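Local coordinates for NAD(P)H dehydrogenase (quinone) (Deinococcus radiodurans, PDB 1YDG), which catalyses the FMN-dependent reduction of quinones to quinols at the expense of NADH or NADPH, working as a homotetramer, at residues Y139-A142 with M143-A147; R98-I101 with D102-G106; E132-L135 with Q136-M140; V190-Q193 with V194-A198; A24-A27 with A28-G31. All blocks are in the same frame, centred on the assembly; numbering follows the deposited sequence.

Interaction 1 (Y139-A142 with M143-A147)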
loop_
_atom_site.group_PDB
_atom_site.type_symbol
_atom_site.label_atom_id
_atom_site.label_comp_id
_atom_site.label_asym_id
_atom_site.label_seq_id
_atom_site.Cartn_x
_atom_site.Cartn_y
_atom_site.Cartn_z
ATOM N N TYR B 139 1.843 8.675 4.372
ATOM C CA TYR B 139 3.075 8.264 5.028
ATOM C C TYR B 139 4.159 7.939 4.012
ATOM O O TYR B 139 5.328 8.327 4.229
ATOM C CB TYR B 139 2.882 7.085 6.007
ATOM C CG TYR B 139 2.172 7.478 7.282
ATOM C CD1 TYR B 139 2.831 8.161 8.304
ATOM C CD2 TYR B 139 0.838 7.158 7.476
ATOM C CE1 TYR B 139 2.177 8.540 9.442
ATOM C CE2 TYR B 139 0.170 7.545 8.638
ATOM C CZ TYR B 139 0.842 8.216 9.615
ATOM O OH TYR B 139 0.170 8.589 10.764
ATOM N N MET B 140 3.799 7.247 2.919
ATOM C CA MET B 140 4.804 6.898 1.894
ATOM C C MET B 140 5.471 8.165 1.325
ATOM O O MET B 140 6.690 8.207 1.157
ATOM C CB MET B 140 4.234 6.060 0.755
ATOM C CG MET B 140 3.763 4.643 1.128
ATOM S SD MET B 140 4.875 3.593 2.102
ATOM C CE MET B 140 4.196 3.845 3.731
ATOM N N THR B 141 4.664 9.179 1.030
ATOM C CA THR B 141 5.176 10.505 0.602
ATOM C C THR B 141 6.161 11.104 1.601
ATOM O O THR B 141 7.236 11.602 1.224
ATOM C CB THR B 141 3.979 11.484 0.351
ATOM O OG1 THR B 141 3.338 11.101 -0.869
ATOM C CG2 THR B 141 4.422 12.929 0.249
ATOM N N ALA B 142 5.809 11.049 2.885
ATOM C CA ALA B 142 6.688 11.581 3.921
ATOM C C ALA B 142 8.029 10.850 3.972
ATOM O O ALA B 142 9.046 11.446 4.349
ATOM C CB ALA B 142 6.005 11.550 5.277
ATOM N N MET B 143 8.048 9.570 3.599
ATOM C CA MET B 143 9.301 8.816 3.606
ATOM C C MET B 143 10.312 9.368 2.607
ATOM O O MET B 143 11.516 9.347 2.871
ATOM C CB MET B 143 9.084 7.346 3.320
ATOM C CG MET B 143 8.237 6.665 4.378
ATOM S SD MET B 143 8.372 4.895 4.328
ATOM C CE MET B 143 7.037 4.422 5.431
ATOM N N HIS B 144 9.818 9.851 1.473
ATOM C CA HIS B 144 10.679 10.485 0.479
ATOM C C HIS B 144 11.421 11.701 1.057
ATOM O O HIS B 144 12.515 12.022 0.609
ATOM C CB HIS B 144 9.868 10.870 -0.766
ATOM C CG HIS B 144 9.490 9.710 -1.627
ATOM N ND1 HIS B 144 10.005 9.521 -2.891
ATOM C CD2 HIS B 144 8.658 8.667 -1.402
ATOM C CE1 HIS B 144 9.493 8.422 -3.413
ATOM N NE2 HIS B 144 8.677 7.881 -2.525
ATOM N N TRP B 145 10.833 12.321 2.080
ATOM C CA TRP B 145 11.391 13.492 2.766
ATOM C C TRP B 145 12.356 13.158 3.895
ATOM O O TRP B 145 12.943 14.063 4.456
ATOM C CB TRP B 145 10.287 14.357 3.398
ATOM C CG TRP B 145 9.111 14.673 2.537
ATOM C CD1 TRP B 145 9.044 14.623 1.177
ATOM C CD2 TRP B 145 7.844 15.156 2.986
ATOM N NE1 TRP B 145 7.801 15.009 0.754
ATOM C CE2 TRP B 145 7.045 15.349 1.844
ATOM C CE3 TRP B 145 7.303 15.430 4.250
ATOM C CZ2 TRP B 145 5.717 15.797 1.922
ATOM C CZ3 TRP B 145 5.978 15.885 4.333
ATOM C CH2 TRP B 145 5.204 16.053 3.177
ATOM N N GLY B 146 12.484 11.881 4.254
ATOM C CA GLY B 146 13.237 11.489 5.440
ATOM C C GLY B 146 12.576 11.992 6.714
ATOM O O GLY B 146 13.248 12.324 7.688
ATOM N N ALA B 147 11.253 12.044 6.709
ATOM C CA ALA B 147 10.503 12.363 7.907
ATOM C C ALA B 147 10.624 11.198 8.893
ATOM O O ALA B 147 10.946 10.066 8.512
ATOM C CB ALA B 147 9.053 12.614 7.562
#

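Interaction 2 (R98-I101 with D102-G106)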
loop_
_atom_site.group_PDB
_atom_site.type_symbol
_atom_site.label_atom_id
_atom_site.label_comp_id
_atom_site.label_asym_id
_atom_site.label_seq_id
_atom_site.Cartn_x
_atom_site.Cartn_y
_atom_site.Cartn_z
ATOM N N ARG B 98 -2.694 16.715 -2.781
ATOM C CA ARG B 98 -1.562 16.379 -3.665
ATOM C C ARG B 98 -0.988 17.623 -4.359
ATOM O O ARG B 98 0.201 17.694 -4.572
ATOM C CB ARG B 98 -1.933 15.344 -4.717
ATOM C CG ARG B 98 -2.407 13.986 -4.179
ATOM C CD ARG B 98 -1.508 13.354 -3.139
ATOM N NE ARG B 98 -0.123 13.184 -3.582
ATOM C CZ ARG B 98 0.787 12.427 -2.968
ATOM N NH1 ARG B 98 0.470 11.714 -1.885
ATOM N NH2 ARG B 98 2.021 12.359 -3.450
ATOM N N ALA B 99 -1.834 18.570 -4.750
ATOM C CA ALA B 99 -1.341 19.804 -5.375
ATOM C C ALA B 99 -0.407 20.535 -4.436
ATOM O O ALA B 99 0.629 21.025 -4.872
ATOM C CB ALA B 99 -2.480 20.704 -5.790
ATOM N N PHE B 100 -0.773 20.586 -3.146
ATOM C CA PHE B 100 0.073 21.166 -2.125
ATOM C C PHE B 100 1.389 20.411 -2.023
ATOM O O PHE B 100 2.457 20.996 -2.035
ATOM C CB PHE B 100 -0.610 21.167 -0.752
ATOM C CG PHE B 100 0.290 21.645 0.331
ATOM C CD1 PHE B 100 0.785 22.953 0.309
ATOM C CD2 PHE B 100 0.706 20.797 1.330
ATOM C CE1 PHE B 100 1.665 23.399 1.304
ATOM C CE2 PHE B 100 1.577 21.228 2.295
ATOM C CZ PHE B 100 2.057 22.526 2.287
ATOM N N ILE B 101 1.300 19.088 -1.901
ATOM C CA ILE B 101 2.481 18.228 -1.844
ATOM C C ILE B 101 3.419 18.493 -3.043
ATOM O O ILE B 101 4.634 18.581 -2.883
ATOM C CB ILE B 101 2.052 16.727 -1.757
ATOM C CG1 ILE B 101 1.498 16.430 -0.360
ATOM C CG2 ILE B 101 3.207 15.801 -2.100
ATOM C CD1 ILE B 101 0.720 15.124 -0.260
ATOM N N ASP B 102 2.845 18.669 -4.221
ATOM C CA ASP B 102 3.639 18.917 -5.423
ATOM C C ASP B 102 4.341 20.286 -5.421
ATOM O O ASP B 102 5.262 20.490 -6.212
ATOM C CB ASP B 102 2.800 18.708 -6.697
ATOM C CG ASP B 102 2.474 17.236 -6.964
ATOM O OD1 ASP B 102 2.917 16.380 -6.165
ATOM O OD2 ASP B 102 1.775 16.925 -7.978
ATOM N N THR B 103 3.961 21.204 -4.530
ATOM C CA THR B 103 4.717 22.463 -4.374
ATOM C C THR B 103 5.956 22.341 -3.503
ATOM O O THR B 103 6.745 23.277 -3.428
ATOM C CB THR B 103 3.869 23.614 -3.803
ATOM O OG1 THR B 103 3.533 23.360 -2.425
ATOM C CG2 THR B 103 2.653 23.818 -4.639
ATOM N N LEU B 104 6.146 21.181 -2.878
ATOM C CA LEU B 104 7.239 20.973 -1.937
ATOM C C LEU B 104 8.567 20.519 -2.552
ATOM O O LEU B 104 9.479 20.170 -1.819
ATOM C CB LEU B 104 6.802 19.958 -0.862
ATOM C CG LEU B 104 5.503 20.266 -0.122
ATOM C CD1 LEU B 104 5.138 19.104 0.775
ATOM C CD2 LEU B 104 5.606 21.574 0.670
ATOM N N GLY B 105 8.692 20.541 -3.877
ATOM C CA GLY B 105 9.909 20.075 -4.537
ATOM C C GLY B 105 11.178 20.859 -4.223
ATOM O O GLY B 105 12.241 20.279 -4.009
ATOM N N GLY B 106 11.076 22.180 -4.188
ATOM C CA GLY B 106 12.234 23.024 -3.880
ATOM C C GLY B 106 12.696 22.842 -2.454
ATOM O O GLY B 106 13.887 22.690 -2.184
HETATM O O HOH W 1 1.379 14.288 -5.808
#

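Interaction 3 (E132-L135 with Q136-M140)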
loop_
_atom_site.group_PDB
_atom_site.type_symbol
_atom_site.label_atom_id
_atom_site.label_comp_id
_atom_site.label_asym_id
_atom_site.label_seq_id
_atom_site.Cartn_x
_atom_site.Cartn_y
_atom_site.Cartn_z
ATOM N N GLU B 132 -7.644 3.858 5.247
ATOM C CA GLU B 132 -6.346 3.291 5.576
ATOM C C GLU B 132 -5.380 3.490 4.435
ATOM O O GLU B 132 -4.236 3.858 4.652
ATOM C CB GLU B 132 -6.441 1.797 5.908
ATOM C CG GLU B 132 -7.138 1.540 7.204
ATOM C CD GLU B 132 -7.167 0.073 7.611
ATOM O OE1 GLU B 132 -7.700 -0.171 8.699
ATOM O OE2 GLU B 132 -6.659 -0.821 6.903
ATOM N N THR B 133 -5.842 3.279 3.210
ATOM C CA THR B 133 -4.951 3.462 2.089
ATOM C C THR B 133 -4.590 4.961 1.946
ATOM O O THR B 133 -3.458 5.278 1.585
ATOM C CB THR B 133 -5.467 2.810 0.805
ATOM O OG1 THR B 133 -6.754 3.339 0.464
ATOM C CG2 THR B 133 -5.576 1.266 0.986
ATOM N N THR B 134 -5.515 5.862 2.294
ATOM C CA THR B 134 -5.265 7.307 2.167
ATOM C C THR B 134 -4.161 7.690 3.105
ATOM O O THR B 134 -3.249 8.414 2.717
ATOM C CB THR B 134 -6.504 8.158 2.476
ATOM O OG1 THR B 134 -7.564 7.811 1.572
ATOM C CG2 THR B 134 -6.206 9.652 2.345
ATOM N N LEU B 135 -4.224 7.184 4.339
ATOM C CA LEU B 135 -3.166 7.426 5.304
ATOM C C LEU B 135 -1.832 6.851 4.805
ATOM O O LEU B 135 -0.797 7.530 4.834
ATOM C CB LEU B 135 -3.537 6.824 6.653
ATOM C CG LEU B 135 -4.802 7.413 7.287
ATOM C CD1 LEU B 135 -5.247 6.571 8.453
ATOM C CD2 LEU B 135 -4.551 8.863 7.734
ATOM N N GLN B 136 -1.853 5.605 4.356
ATOM C CA GLN B 136 -0.663 4.959 3.818
ATOM C C GLN B 136 0.016 5.800 2.731
ATOM O O GLN B 136 1.227 5.991 2.763
ATOM C CB GLN B 136 -1.012 3.594 3.240
ATOM C CG GLN B 136 0.145 2.912 2.490
ATOM C CD GLN B 136 -0.247 1.527 1.908
ATOM O OE1 GLN B 136 -1.013 1.426 0.936
ATOM N NE2 GLN B 136 0.303 0.481 2.488
ATOM N N THR B 137 -0.755 6.281 1.765
ATOM C CA THR B 137 -0.174 7.083 0.680
ATOM C C THR B 137 0.502 8.339 1.225
ATOM O O THR B 137 1.534 8.782 0.705
ATOM C CB THR B 137 -1.204 7.487 -0.379
ATOM O OG1 THR B 137 -2.209 8.320 0.204
ATOM C CG2 THR B 137 -1.876 6.276 -0.975
ATOM N N LEU B 138 -0.062 8.894 2.289
ATOM C CA LEU B 138 0.499 10.099 2.918
ATOM C C LEU B 138 1.797 9.811 3.672
ATOM O O LEU B 138 2.753 10.603 3.607
ATOM C CB LEU B 138 -0.543 10.748 3.834
ATOM C CG LEU B 138 -1.734 11.386 3.102
ATOM C CD1 LEU B 138 -2.762 11.894 4.104
ATOM C CD2 LEU B 138 -1.295 12.534 2.148
ATOM N N TYR B 139 1.843 8.675 4.372
ATOM C CA TYR B 139 3.075 8.264 5.028
ATOM C C TYR B 139 4.159 7.939 4.012
ATOM O O TYR B 139 5.328 8.327 4.229
ATOM C CB TYR B 139 2.882 7.085 6.007
ATOM C CG TYR B 139 2.172 7.478 7.282
ATOM C CD1 TYR B 139 2.831 8.161 8.304
ATOM C CD2 TYR B 139 0.838 7.158 7.476
ATOM C CE1 TYR B 139 2.177 8.540 9.442
ATOM C CE2 TYR B 139 0.170 7.545 8.638
ATOM C CZ TYR B 139 0.842 8.216 9.615
ATOM O OH TYR B 139 0.170 8.589 10.764
ATOM N N MET B 140 3.799 7.247 2.919
ATOM C CA MET B 140 4.804 6.898 1.894
ATOM C C MET B 140 5.471 8.165 1.325
ATOM O O MET B 140 6.690 8.207 1.157
ATOM C CB MET B 140 4.234 6.060 0.755
ATOM C CG MET B 140 3.763 4.643 1.128
ATOM S SD MET B 140 4.875 3.593 2.102
ATOM C CE MET B 140 4.196 3.845 3.731
#

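Interaction 4 (V190-Q193 with V194-A198)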
loop_
_atom_site.group_PDB
_atom_site.type_symbol
_atom_site.label_atom_id
_atom_site.label_comp_id
_atom_site.label_asym_id
_atom_site.label_seq_id
_atom_site.Cartn_x
_atom_site.Cartn_y
_atom_site.Cartn_z
ATOM N N VAL B 190 -1.884 13.643 18.449
ATOM C CA VAL B 190 -1.164 14.911 18.402
ATOM C C VAL B 190 -0.330 15.102 19.666
ATOM O O VAL B 190 0.831 15.470 19.583
ATOM C CB VAL B 190 -2.130 16.101 18.207
ATOM C CG1 VAL B 190 -1.375 17.452 18.242
ATOM C CG2 VAL B 190 -2.899 15.968 16.877
ATOM N N ARG B 191 -0.917 14.829 20.835
ATOM C CA ARG B 191 -0.208 14.972 22.102
ATOM C C ARG B 191 1.049 14.085 22.079
ATOM O O ARG B 191 2.145 14.498 22.438
ATOM C CB ARG B 191 -1.156 14.628 23.269
ATOM C CG ARG B 191 -0.521 14.493 24.647
ATOM C CD ARG B 191 -1.585 14.249 25.736
ATOM N NE ARG B 191 -2.180 12.910 25.605
ATOM C CZ ARG B 191 -3.465 12.629 25.331
ATOM N NH1 ARG B 191 -4.384 13.586 25.172
ATOM N NH2 ARG B 191 -3.842 11.352 25.229
ATOM N N ARG B 192 0.872 12.867 21.608
ATOM C CA ARG B 192 1.960 11.919 21.521
ATOM C C ARG B 192 3.048 12.391 20.570
ATOM O O ARG B 192 4.227 12.312 20.890
ATOM C CB ARG B 192 1.391 10.591 21.061
ATOM C CG ARG B 192 2.415 9.592 20.659
ATOM C CD ARG B 192 1.716 8.280 20.274
ATOM N NE ARG B 192 2.644 7.451 19.528
ATOM C CZ ARG B 192 3.624 6.759 20.080
ATOM N NH1 ARG B 192 3.799 6.780 21.398
ATOM N NH2 ARG B 192 4.433 6.047 19.314
ATOM N N GLN B 193 2.647 12.866 19.395
ATOM C CA GLN B 193 3.615 13.371 18.418
ATOM C C GLN B 193 4.411 14.560 18.947
ATOM O O GLN B 193 5.621 14.650 18.719
ATOM C CB GLN B 193 2.926 13.723 17.097
ATOM C CG GLN B 193 3.869 14.326 16.052
ATOM C CD GLN B 193 3.260 14.427 14.687
ATOM O OE1 GLN B 193 2.124 14.032 14.481
ATOM N NE2 GLN B 193 4.025 14.964 13.727
ATOM N N VAL B 194 3.742 15.465 19.652
ATOM C CA VAL B 194 4.420 16.623 20.264
ATOM C C VAL B 194 5.443 16.164 21.305
ATOM O O VAL B 194 6.576 16.626 21.296
ATOM C CB VAL B 194 3.396 17.608 20.897
ATOM C CG1 VAL B 194 4.084 18.627 21.818
ATOM C CG2 VAL B 194 2.600 18.304 19.816
ATOM N N GLU B 195 5.042 15.231 22.169
ATOM C CA GLU B 195 5.963 14.629 23.159
ATOM C C GLU B 195 7.187 13.942 22.523
ATOM O O GLU B 195 8.328 14.168 22.947
ATOM C CB GLU B 195 5.205 13.645 24.060
ATOM C CG GLU B 195 4.239 14.340 25.024
ATOM C CD GLU B 195 3.273 13.388 25.737
ATOM O OE1 GLU B 195 3.399 12.145 25.582
ATOM O OE2 GLU B 195 2.381 13.898 26.464
ATOM N N LEU B 196 6.963 13.125 21.501
ATOM C CA LEU B 196 8.092 12.541 20.750
ATOM C C LEU B 196 9.004 13.610 20.127
ATOM O O LEU B 196 10.232 13.532 20.229
ATOM C CB LEU B 196 7.599 11.570 19.675
ATOM C CG LEU B 196 7.055 10.226 20.194
ATOM C CD1 LEU B 196 6.294 9.492 19.106
ATOM C CD2 LEU B 196 8.157 9.337 20.751
ATOM N N THR B 197 8.396 14.615 19.500
ATOM C CA THR B 197 9.147 15.667 18.827
ATOM C C THR B 197 10.015 16.466 19.822
ATOM O O THR B 197 11.186 16.726 19.559
ATOM C CB THR B 197 8.224 16.646 18.088
ATOM O OG1 THR B 197 7.302 15.931 17.253
ATOM C CG2 THR B 197 9.044 17.602 17.238
ATOM N N ALA B 198 9.423 16.846 20.944
ATOM C CA ALA B 198 10.136 17.533 22.013
ATOM C C ALA B 198 11.340 16.706 22.508
ATOM O O ALA B 198 12.419 17.251 22.731
ATOM C CB ALA B 198 9.190 17.820 23.152
#

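Interaction 5 (A24-A27 with A28-G31)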
loop_
_atom_site.group_PDB
_atom_site.type_symbol
_atom_site.label_atom_id
_atom_site.label_comp_id
_atom_site.label_asym_id
_atom_site.label_seq_id
_atom_site.Cartn_x
_atom_site.Cartn_y
_atom_site.Cartn_z
ATOM N N ALA B 24 -9.132 19.022 12.292
ATOM C CA ALA B 24 -7.926 19.824 12.370
ATOM C C ALA B 24 -7.986 20.799 13.531
ATOM O O ALA B 24 -6.980 21.011 14.214
ATOM C CB ALA B 24 -7.681 20.542 11.067
ATOM N N GLN B 25 -9.168 21.362 13.782
ATOM C CA GLN B 25 -9.355 22.211 14.965
ATOM C C GLN B 25 -9.110 21.427 16.248
ATOM O O GLN B 25 -8.459 21.930 17.160
ATOM C CB GLN B 25 -10.746 22.843 14.990
ATOM C CG GLN B 25 -11.039 23.802 13.849
ATOM C CD GLN B 25 -12.440 24.394 13.952
ATOM O OE1 GLN B 25 -12.667 25.309 14.735
ATOM N NE2 GLN B 25 -13.384 23.853 13.189
ATOM N N GLU B 26 -9.606 20.194 16.313
ATOM C CA GLU B 26 -9.365 19.330 17.487
ATOM C C GLU B 26 -7.872 19.047 17.660
ATOM O O GLU B 26 -7.324 19.131 18.775
ATOM C CB GLU B 26 -10.177 18.025 17.358
ATOM C CG GLU B 26 -10.206 17.173 18.616
ATOM C CD GLU B 26 -11.013 17.798 19.762
ATOM O OE1 GLU B 26 -12.042 18.451 19.512
ATOM O OE2 GLU B 26 -10.616 17.626 20.922
ATOM N N ALA B 27 -7.206 18.749 16.542
ATOM C CA ALA B 27 -5.742 18.566 16.505
ATOM C C ALA B 27 -5.007 19.807 17.004
ATOM O O ALA B 27 -4.112 19.709 17.832
ATOM C CB ALA B 27 -5.278 18.225 15.079
ATOM N N ALA B 28 -5.407 20.973 16.509
ATOM C CA ALA B 28 -4.764 22.219 16.880
ATOM C C ALA B 28 -4.881 22.538 18.382
ATOM O O ALA B 28 -3.910 22.973 18.996
ATOM C CB ALA B 28 -5.303 23.359 16.050
ATOM N N GLU B 29 -6.055 22.297 18.956
ATOM C CA GLU B 29 -6.296 22.469 20.392
ATOM C C GLU B 29 -5.486 21.502 21.246
ATOM O O GLU B 29 -4.955 21.872 22.314
ATOM C CB GLU B 29 -7.778 22.234 20.690
ATOM C CG GLU B 29 -8.694 23.287 20.140
ATOM C CD GLU B 29 -10.169 23.030 20.458
ATOM O OE1 GLU B 29 -11.024 23.781 19.918
ATOM O OE2 GLU B 29 -10.482 22.100 21.257
ATOM N N ALA B 30 -5.397 20.253 20.790
ATOM C CA ALA B 30 -4.601 19.246 21.490
ATOM C C ALA B 30 -3.123 19.652 21.475
ATOM O O ALA B 30 -2.429 19.535 22.490
ATOM C CB ALA B 30 -4.791 17.884 20.872
ATOM N N GLY B 31 -2.661 20.154 20.334
ATOM C CA GLY B 31 -1.298 20.657 20.211
ATOM C C GLY B 31 -0.990 21.799 21.149
ATOM O O GLY B 31 0.058 21.808 21.788
#

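Interaction 1 (Y139-A142 with M143-A147)
Ala142 O takes two amide donors at the C-terminal end of helix 131-144: Trp145 N at 3.0 Å, above the carbonyl plane, and Ala147 N at 3.3 Å, from the opposite face. The Ala147 N bond and the one from Gly146 N to Met143 O, with the positive phi of Gly146 (66°), together make a Schellman motif. One turn earlier Met143 N bonds to Tyr139 O at 3.1 Å. The Trp145 indole lies across Thr141 and Ala142: Ala142 CA sits over the face of its six-membered ring, 4.1 Å from the centroid, a CH-pi contact, and Thr141 CG2 meets CZ2 at 3.6 Å. With Trp145 CG beside its own backbone N (chi1 -47°), the ring folds back over the last turn. Replacing this tryptophan by an alanine would probably leave Ala142 CA without its ring face, Thr141 CG2 without its neighbour at CZ2, and Phe90 of the third subunit without its edge-to-face partner. Met140 and Met143 lie side by side, their methyl ends meeting. His144, an FMN-binding residue, sets CD2 in plane with Met140 O, while its NE2 bonds Tyr167 OH of the second subunit. Ala142 O and Met143 O are thus satisfied by the turn, while His144 and Trp145 meet other subunits.

Interaction 2 (R98-I101 with D102-G106)
Phe100 O is gripped twice by Thr103: by OG1 at 2.6 Å, in the carbonyl plane on a lone pair, and by N at 2.9 Å, from above that plane. The hydroxyl gets there because OG1 stands between its own backbone N and carbonyl carbon (chi1 69°). Among the remaining backbone bonds, Asp102 N to Arg98 O (2.8 Å) is of the i to i+4 kind, whereas Leu104 N to Ile101 O (3.0 Å) spans three residues as helix 95-102 runs out. Leu104 then occupies the N-cap position of helix 105-109. A water joins the charged side chains, accepting from Arg98 NE at 2.9 Å and donating to Asp102 OD1 at 2.6 Å; it lies at the guanidinium edge, in plane, while Ile101 CD1 lies over one face, toward the rim. Arg98 NH1 bonds Thr141 OG1, and Asp102 OD2 accepts from Ser95 N of the third subunit. Apolar packing is lighter: Phe100 CZ meets Leu104 CD2 at 4.0 Å, and Phe100 also packs on Phe84 of strand 81-89. With 4.9 Å between Arg98 NH2 and Asp102 OD1, a water bridges the two groups in place of a direct pair, and the nearby guanidinium probably still favours an ionised carboxylate.

Interaction 3 (E132-L135 with Q136-M140)
Gln136 N closes a regular alpha-helical turn on Glu132 O (3.0 Å, nearly straight at 170°) in helix 131-144, the crossover helix of a beta-alpha-beta unit of the flavodoxin-like fold between strands 117-124 and 148-149. The extended side chain of Gln136 leaves the turn for the tetramer centre, where its OE1 accepts from Gln136 NE2 of the fourth subunit. Thr137 follows, its N bonded to Thr133 O; its hydroxyl turns back to Thr134 O at 2.7 Å, placed there by chi1 of 63°, and CG2 rests 3.2 Å from Thr133 O. Leu138 N reaches the same Thr134 O at 3.3 Å from the same face of the carbonyl plane, so this oxygen carries two donors. Leu138 CG lies beside it too, at 3.4 Å. The side chain of Thr134 is occupied elsewhere, its OG1 bonding OG1 of Thr88, an FMN-binding residue, which ties this turn to the cofactor pocket. Tyr139 N then bonds Leu135 O at 2.9 Å, nearly along the C=O axis. The Tyr139 hydroxyl lies beyond this turn, hydrogen-bonded to Tyr167 O and Ala120 N, while Leu135 CB stands 4.3 Å from Tyr139 CE2. On the same ring, CD2 approaches Leu135 O to 3.1 Å.

Interaction 4 (V190-Q193 with V194-A198)
Gln193 O accepts both OG1 and N of Thr197, at 2.6 Å and 2.9 Å, from opposite faces of the carbonyl plane; the OG1 donor stands 37° out of it. The hydroxyl can turn back because it is anti to its own carbonyl carbon and beside its backbone N (chi1 -51°). One residue earlier, Leu196 lays CD1 over the centre of the Arg192 guanidinium, 3.9 Å above the plane, while Leu196 N makes an almost straight bond to Arg192 O (2.9 Å, 173°). Glu195 runs alongside Arg191, but it is carbon that OE2 meets, Arg191 CG at 3.5 Å; Arg191 NE stays 4.7 Å off, so any attraction is probably only long-range, with no salt bridge between them. Val190 CG1 and Val194 CG2 touch lightly at 4.4 Å.

The next shell fixes the polar ends. Gln193 OE1 bonds Ser119 OG, its NE2 donates to Ile82 O and Thr117 OG1, and Thr197 OG1 also bonds Thr117 OG1, which holds helix 180-204 against strands 81-89 and 117-124 of the flavodoxin-like sheet. On another flank Arg192 NH1 bonds Asn115 OD1 of the second subunit. A valine in place of Thr197 would probably leave Thr117 OG1 short of one partner and Gln193 O with the amide donor alone. Polar side chains thus help dock this face of the helix: the hydroxyl and amide groups meet the sheet, and a guanidinium covered by leucine reaches the neighbouring subunit.

Interaction 5 (A24-A27 with A28-G31)
The carboxylates of Glu29 and Glu26 approach each other without contact, Glu29 OE2 coming to 4.3 Å from Glu26 OE1, two like charges. Glu26 is compensated from outside: OE1 forms a salt bridge with Arg183 NH1 and OE2 another with Arg187 NH1, both arginines on helix 180-204. These cations probably offset much of the repulsion and would favour an ionised Glu26. Glu29 reaches its place by laying its aliphatic stem on the backbone of Gln25, CG lying 3.3 Å from Gln25 O. CG stands anti to its own carbonyl carbon (chi1 -69°), and the rest of the chain is extended, which carries the acid back along the helix toward the preceding turn.

Helix 19-33 is the crossover of the beta-alpha-beta unit between parallel strands 8-13 and 37-42, part of the flavodoxin-like fold, and its start carries FMN-binding Thr19 and Gly20. Four consecutive i to i+4 bonds run through the segments, from Ala28 N to Ala24 O (2.8 Å), Glu29 N to Gln25 O, Ala30 N to Glu26 O and Gly31 N to Ala27 O.

Small side chains bring other elements close. Ala24 and Ala27 pack on Ile11 of strand 8-13, and Ala28 on Val38 of strand 37-42, while Ala27 also meets Ile186 and Val190. Within the turn Ala28 CB lies 3.4 Å from Ala24 O, and Ala30 CB sits 3.5 Å from Glu26 O.

Overall arrangement
From the N terminus, interaction 5 comes first, on helix 19-33, followed by interaction 2 at the end of helix 95-102, leading into helix 105-109, interaction 3 within helix 131-144, interaction 1 at its C-terminal end and the turn that follows, and interaction 4 on helix 180-204. Each closes only a local turn, so none encloses or crosses another; interactions 3 and 1 overlap at Tyr139 and Met140. Interactions 5 and 4 touch where Val190 CG1 packs 3.6 Å from Ala27 O, pairing the first and last helices. Interactions 2 and 1 meet through Arg98 NH1 and Thr141 OG1 at 3.1 Å, probably a hydrogen bond. Interactions 1 and 5 lie on opposite sides of the chain's centre.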